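Long-range contacts in uncharacterized protein (Bacteroides ovatus CL02T12C04, PDB 6PTM), which is an exo-carrageenase of glycoside hydrolase family 42 that probably cleaves sugar units from the ends of carrageenan chains: residues R561-I566 / G594-F599; E588-S593 / E676-A681. One frame throughout, in Å; residues are numbered along the deposited sequence.

Contact 1: R561-I566 / G594-F599; sequences RKPLRI and GLPIGF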
loop_
_atom_site.group_PDB
_atom_site.type_symbol
_atom_site.label_atom_id
_atom_site.label_comp_id
_atom_site.label_asym_id
_atom_site.label_seq_id
_atom_site.Cartn_x
_atom_site.Cartn_y
_atom_site.Cartn_z
ATOM N N ARG A 561 -9.346 12.376 12.160
ATOM C CA ARG A 561 -8.443 12.433 13.332
ATOM C C ARG A 561 -8.093 11.015 13.783
ATOM O O ARG A 561 -9.025 10.190 13.984
ATOM C CB ARG A 561 -9.122 13.223 14.453
ATOM C CG ARG A 561 -8.309 13.367 15.733
ATOM C CD ARG A 561 -9.096 14.104 16.791
ATOM N NE ARG A 561 -8.410 14.314 18.059
ATOM C CZ ARG A 561 -7.568 15.306 18.335
ATOM N NH1 ARG A 561 -7.169 16.137 17.386
ATOM N NH2 ARG A 561 -7.109 15.448 19.569
ATOM N N LYS A 562 -6.791 10.745 13.883
ATOM C CA LYS A 562 -6.185 9.536 14.482
ATOM C C LYS A 562 -5.823 9.867 15.938
ATOM O O LYS A 562 -4.721 10.355 16.220
ATOM C CB LYS A 562 -4.960 9.121 13.661
ATOM C CG LYS A 562 -5.183 8.847 12.178
ATOM C CD LYS A 562 -3.900 8.378 11.515
ATOM C CE LYS A 562 -3.856 8.411 9.993
ATOM N NZ LYS A 562 -4.947 7.639 9.366
ATOM N N PRO A 563 -6.743 9.693 16.914
ATOM C CA PRO A 563 -6.525 10.284 18.234
ATOM C C PRO A 563 -5.560 9.523 19.152
ATOM O O PRO A 563 -5.257 9.984 20.245
ATOM C CB PRO A 563 -7.938 10.256 18.826
ATOM C CG PRO A 563 -8.550 9.008 18.213
ATOM C CD PRO A 563 -8.069 9.073 16.778
ATOM N N LEU A 564 -5.184 8.322 18.758
ATOM C CA LEU A 564 -4.197 7.524 19.498
ATOM C C LEU A 564 -3.050 7.261 18.531
ATOM O O LEU A 564 -3.310 6.749 17.378
ATOM C CB LEU A 564 -4.841 6.240 20.016
ATOM C CG LEU A 564 -5.951 6.438 21.047
ATOM C CD1 LEU A 564 -6.660 5.122 21.307
ATOM C CD2 LEU A 564 -5.400 7.011 22.348
ATOM N N ARG A 565 -1.845 7.616 18.966
ATOM C CA ARG A 565 -0.609 7.395 18.173
ATOM C C ARG A 565 0.292 6.409 18.899
ATOM O O ARG A 565 0.686 6.675 20.050
ATOM C CB ARG A 565 0.104 8.722 17.932
ATOM C CG ARG A 565 -0.743 9.731 17.184
ATOM C CD ARG A 565 -1.397 9.177 15.924
ATOM N NE ARG A 565 -2.022 10.293 15.230
ATOM C CZ ARG A 565 -1.423 11.051 14.316
ATOM N NH1 ARG A 565 -0.188 10.800 13.892
ATOM N NH2 ARG A 565 -2.108 12.011 13.737
ATOM N N ILE A 566 0.633 5.320 18.228
ATOM C CA ILE A 566 1.589 4.325 18.768
ATOM C C ILE A 566 2.973 4.856 18.471
ATOM O O ILE A 566 3.250 5.057 17.283
ATOM C CB ILE A 566 1.335 2.961 18.127
ATOM C CG1 ILE A 566 -0.043 2.440 18.514
ATOM C CG2 ILE A 566 2.416 1.958 18.458
ATOM C CD1 ILE A 566 -0.431 1.262 17.711
ATOM N N GLY A 594 -13.587 1.674 16.808
ATOM C CA GLY A 594 -14.239 2.753 16.058
ATOM C C GLY A 594 -13.345 3.958 15.773
ATOM O O GLY A 594 -13.843 4.940 15.189
ATOM N N LEU A 595 -12.081 3.916 16.179
ATOM C CA LEU A 595 -11.119 5.044 16.063
ATOM C C LEU A 595 -10.033 4.692 15.062
ATOM O O LEU A 595 -9.494 3.589 15.081
ATOM C CB LEU A 595 -10.466 5.283 17.417
ATOM C CG LEU A 595 -11.386 5.753 18.540
ATOM C CD1 LEU A 595 -10.593 5.838 19.829
ATOM C CD2 LEU A 595 -12.049 7.080 18.176
ATOM N N PRO A 596 -9.654 5.628 14.173
ATOM C CA PRO A 596 -8.455 5.464 13.365
ATOM C C PRO A 596 -7.276 5.443 14.324
ATOM O O PRO A 596 -7.161 6.369 15.117
ATOM C CB PRO A 596 -8.456 6.684 12.425
ATOM C CG PRO A 596 -9.852 7.246 12.514
ATOM C CD PRO A 596 -10.357 6.889 13.897
ATOM N N ILE A 597 -6.406 4.437 14.203
ATOM C CA ILE A 597 -5.179 4.321 15.031
ATOM C C ILE A 597 -3.974 4.741 14.183
ATOM O O ILE A 597 -3.830 4.220 13.078
ATOM C CB ILE A 597 -5.015 2.901 15.596
ATOM C CG1 ILE A 597 -6.267 2.487 16.380
ATOM C CG2 ILE A 597 -3.759 2.794 16.439
ATOM C CD1 ILE A 597 -6.637 3.424 17.498
ATOM N N GLY A 598 -3.149 5.668 14.688
ATOM C CA GLY A 598 -1.972 6.131 13.944
ATOM C C GLY A 598 -0.711 5.928 14.702
ATOM O O GLY A 598 -0.721 5.163 15.711
ATOM N N PHE A 599 0.352 6.568 14.205
ATOM C CA PHE A 599 1.713 6.393 14.740
ATOM C C PHE A 599 2.294 7.752 15.112
ATOM O O PHE A 599 1.864 8.776 14.603
ATOM C CB PHE A 599 2.595 5.624 13.748
ATOM C CG PHE A 599 2.172 4.188 13.661
ATOM C CD1 PHE A 599 2.676 3.259 14.552
ATOM C CD2 PHE A 599 1.162 3.808 12.800
ATOM C CE1 PHE A 599 2.234 1.950 14.527
ATOM C CE2 PHE A 599 0.712 2.503 12.775
ATOM C CZ PHE A 599 1.270 1.568 13.621
HETATM O O HOH W 1 -5.430 5.394 11.074
#
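Strands 564-566 and 597-599 run parallel, with 46° between their short axes, and two backbone bonds fix their register at Gly598: its N donates to Leu564 O at 2.9 Å, and its O accepts from Ile566 N. The Arg565 side chain bends at chi2 (-49°), which leans its guanidinium over toward the neighbouring strand. NH1 then donates to Phe599 O at 3.0 Å, while NE donates to Lys562 O within its own segment. Both oxygens lie at the edge of the guanidinium and in its plane, so the two bonds fix its rotation and tie the loop residue Lys562, ahead of one strand, to Phe599 in the other. Gly598 carries no side chain beneath this group, and Lys562 CD can come to 3.8 Å from Gly598 CA. A bend at chi4 then drops Lys562 NZ onto a water that donates in turn to Ile597 O. Nearby, buried Pro596 O has no hydrogen-bond partner in the model; it faces Lys562 CA at 3.4 Å in a CA-H...O contact. The other side of the sheet is apolar. Leu564 and Ile597 lie alongside each other, Ile566 CD1 reaches Ile597 CG2 at 3.9 Å, and Ile566 CB meets Phe599 CD1 at 3.8 Å. Before the strands, Pro563 CG rests on both methyls of Leu595. Helix 674-687 packs on Leu564 and Leu595, and helix 579-590 on Ile566 and Ile597, whereas helix 448-460 meets Lys562 and Arg565. Strand 597-600 is the outermost strand of a five-stranded parallel sheet, and strand 564-567 has strand 614-617 as its other neighbour.

Contact 2: E588-S593 / E676-A681; sequences EKLNFS and EMKNEA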
loop_
_atom_site.group_PDB
_atom_site.type_symbol
_atom_site.label_atom_id
_atom_site.label_comp_id
_atom_site.label_asym_id
_atom_site.label_seq_id
_atom_site.Cartn_x
_atom_site.Cartn_y
_atom_site.Cartn_z
ATOM N N GLU A 588 -3.357 -3.871 16.835
ATOM C CA GLU A 588 -4.520 -4.811 16.786
ATOM C C GLU A 588 -5.424 -4.584 18.009
ATOM O O GLU A 588 -6.680 -4.576 17.885
ATOM C CB GLU A 588 -3.985 -6.234 16.759
ATOM C CG GLU A 588 -5.041 -7.307 16.740
ATOM C CD GLU A 588 -4.455 -8.702 16.625
ATOM O OE1 GLU A 588 -3.569 -9.051 17.451
ATOM O OE2 GLU A 588 -4.893 -9.442 15.732
ATOM N N LYS A 589 -4.805 -4.411 19.167
ATOM C CA LYS A 589 -5.524 -4.202 20.438
ATOM C C LYS A 589 -6.370 -2.938 20.343
ATOM O O LYS A 589 -7.456 -2.953 20.876
ATOM C CB LYS A 589 -4.521 -4.162 21.596
ATOM C CG LYS A 589 -5.168 -4.148 22.955
ATOM C CD LYS A 589 -5.869 -5.466 23.250
ATOM C CE LYS A 589 -6.286 -5.595 24.691
ATOM N NZ LYS A 589 -6.897 -6.933 24.897
ATOM N N LEU A 590 -5.903 -1.890 19.653
ATOM C CA LEU A 590 -6.586 -0.580 19.644
ATOM C C LEU A 590 -7.519 -0.425 18.429
ATOM O O LEU A 590 -8.341 0.445 18.475
ATOM C CB LEU A 590 -5.545 0.546 19.659
ATOM C CG LEU A 590 -4.632 0.648 20.882
ATOM C CD1 LEU A 590 -3.681 1.827 20.705
ATOM C CD2 LEU A 590 -5.424 0.772 22.177
ATOM N N ASN A 591 -7.370 -1.221 17.379
ATOM C CA ASN A 591 -7.893 -0.903 16.026
ATOM C C ASN A 591 -9.369 -1.284 15.810
ATOM O O ASN A 591 -9.915 -0.938 14.718
ATOM C CB ASN A 591 -7.124 -1.618 14.921
ATOM C CG ASN A 591 -7.470 -1.035 13.571
ATOM O OD1 ASN A 591 -7.421 0.181 13.415
ATOM N ND2 ASN A 591 -7.853 -1.880 12.630
ATOM N N PHE A 592 -10.036 -1.905 16.782
ATOM C CA PHE A 592 -11.436 -2.353 16.590
ATOM C C PHE A 592 -12.344 -1.647 17.590
ATOM O O PHE A 592 -13.323 -2.253 18.008
ATOM C CB PHE A 592 -11.513 -3.889 16.666
ATOM C CG PHE A 592 -10.652 -4.553 15.632
ATOM C CD1 PHE A 592 -9.311 -4.794 15.892
ATOM C CD2 PHE A 592 -11.149 -4.846 14.381
ATOM C CE1 PHE A 592 -8.501 -5.358 14.935
ATOM C CE2 PHE A 592 -10.335 -5.424 13.425
ATOM C CZ PHE A 592 -9.003 -5.655 13.695
ATOM N N SER A 593 -12.085 -0.370 17.877
ATOM C CA SER A 593 -12.873 0.441 18.847
ATOM C C SER A 593 -13.539 1.635 18.151
ATOM O O SER A 593 -13.933 2.561 18.868
ATOM C CB SER A 593 -12.003 0.900 20.004
ATOM O OG SER A 593 -11.434 -0.204 20.676
ATOM N N GLU A 676 -4.599 -2.741 30.359
ATOM C CA GLU A 676 -4.456 -1.426 31.018
ATOM C C GLU A 676 -4.128 -0.376 29.953
ATOM O O GLU A 676 -4.689 0.723 29.998
ATOM C CB GLU A 676 -3.340 -1.449 32.064
ATOM C CG GLU A 676 -3.613 -2.401 33.215
ATOM C CD GLU A 676 -2.508 -2.459 34.250
ATOM O OE1 GLU A 676 -1.519 -1.729 34.085
ATOM O OE2 GLU A 676 -2.664 -3.218 35.238
ATOM N N MET A 677 -3.201 -0.673 29.048
ATOM C CA MET A 677 -2.769 0.367 28.070
ATOM C C MET A 677 -3.991 0.765 27.236
ATOM O O MET A 677 -4.264 1.967 27.107
ATOM C CB MET A 677 -1.640 -0.150 27.174
ATOM C CG MET A 677 -1.238 0.818 26.075
ATOM S SD MET A 677 0.354 0.360 25.367
ATOM C CE MET A 677 1.447 0.950 26.668
ATOM N N LYS A 678 -4.763 -0.214 26.746
ATOM C CA LYS A 678 -6.009 0.086 25.988
ATOM C C LYS A 678 -6.982 0.898 26.853
ATOM O O LYS A 678 -7.524 1.916 26.353
ATOM C CB LYS A 678 -6.678 -1.177 25.454
ATOM C CG LYS A 678 -8.063 -0.924 24.877
ATOM C CD LYS A 678 -8.690 -2.166 24.279
ATOM C CE LYS A 678 -10.132 -1.962 23.875
ATOM N NZ LYS A 678 -10.512 -2.923 22.823
ATOM N N ASN A 679 -7.231 0.486 28.107
ATOM C CA ASN A 679 -8.195 1.184 29.003
ATOM C C ASN A 679 -7.758 2.638 29.162
ATOM O O ASN A 679 -8.598 3.555 29.024
ATOM C CB ASN A 679 -8.327 0.522 30.378
ATOM C CG ASN A 679 -8.944 -0.853 30.290
ATOM O OD1 ASN A 679 -9.536 -1.204 29.270
ATOM N ND2 ASN A 679 -8.771 -1.652 31.333
ATOM N N GLU A 680 -6.479 2.880 29.439
ATOM C CA GLU A 680 -6.023 4.289 29.606
ATOM C C GLU A 680 -6.148 5.036 28.257
ATOM O O GLU A 680 -6.606 6.187 28.246
ATOM C CB GLU A 680 -4.623 4.291 30.220
ATOM C CG GLU A 680 -4.620 3.705 31.622
ATOM C CD GLU A 680 -5.262 4.596 32.670
ATOM O OE1 GLU A 680 -5.627 5.725 32.345
ATOM O OE2 GLU A 680 -5.402 4.146 33.806
ATOM N N ALA A 681 -5.808 4.402 27.137
ATOM C CA ALA A 681 -5.873 5.064 25.799
ATOM C C ALA A 681 -7.306 5.541 25.526
ATOM O O ALA A 681 -7.511 6.718 25.170
ATOM C CB ALA A 681 -5.378 4.135 24.712
HETATM O O HOH W 2 -9.925 -2.221 19.855
#
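Lys678 sets its CG anti to the backbone N (chi1 171°) and stays extended from there, so its whole chain reaches from helix 674-687 across the end of helix 579-590, past Lys589 and Leu590 to Ser593. Lys589 also starts anti to its N but bends at chi2 (68°), crossing Lys678 at about a right angle, with Lys589 CG 4.2 Å from Lys678 CB. Lys589 NZ stays 5.8 Å from Lys678 NZ, not in contact, and is hydrogen-bonded to Asn675 OD1. Leu590 slides past Lys678 in the opposite direction: its CD2 lies 3.9 Å from Lys678 CA and also touches Ala681 CB at 4.2 Å. No direct hydrogen bond joins the segments. A single water does so, accepting from Lys678 NZ at 3.1 Å and from Phe592 N, and donating to Lys589 O at 2.8 Å; Ser593 OG is its fourth partner, at 2.6 Å. The positive charge thus sits near the carbonyl end of helix 579-590, where the helix dipole would probably favour it. Cutting Lys678 back to an alanine removes the long chain and is likely to leave the water short of one donor and a gap between Lys589 O and Ser593. The Ser593 side chain also touches Leu682 of helix 674-687. Both helices pack on one face of a five-stranded parallel sheet of order 2-1-3-4-5, the flavodoxin-like order, consistent with the alpha/beta domain that accompanies the catalytic barrel in family 42 relatives.

How the contacts relate
The two contacts have centres 10 Å apart and alternate along the chain: 561-566, 588-593, 594-599, then 676-681. Strand 564-567, helix 579-590 and strand 597-600 form a beta-alpha-beta crossover; contact 1 joins its two strands, and contact 2 sets the end of its helix against helix 674-687, which follows the sheet's far edge strand, 667-670. The layers meet directly: Ile597 CD1 lies 3.6 Å from Leu590 O, and Leu564 CD2 lies 3.5 Å from Ala681 O. Apolar side chains meet there too, Ile566 CG1 with Leu590 CD1 at 4.3 Å and Leu564 with Val685, and the end of this alpha/beta unit is brought back against its beginning.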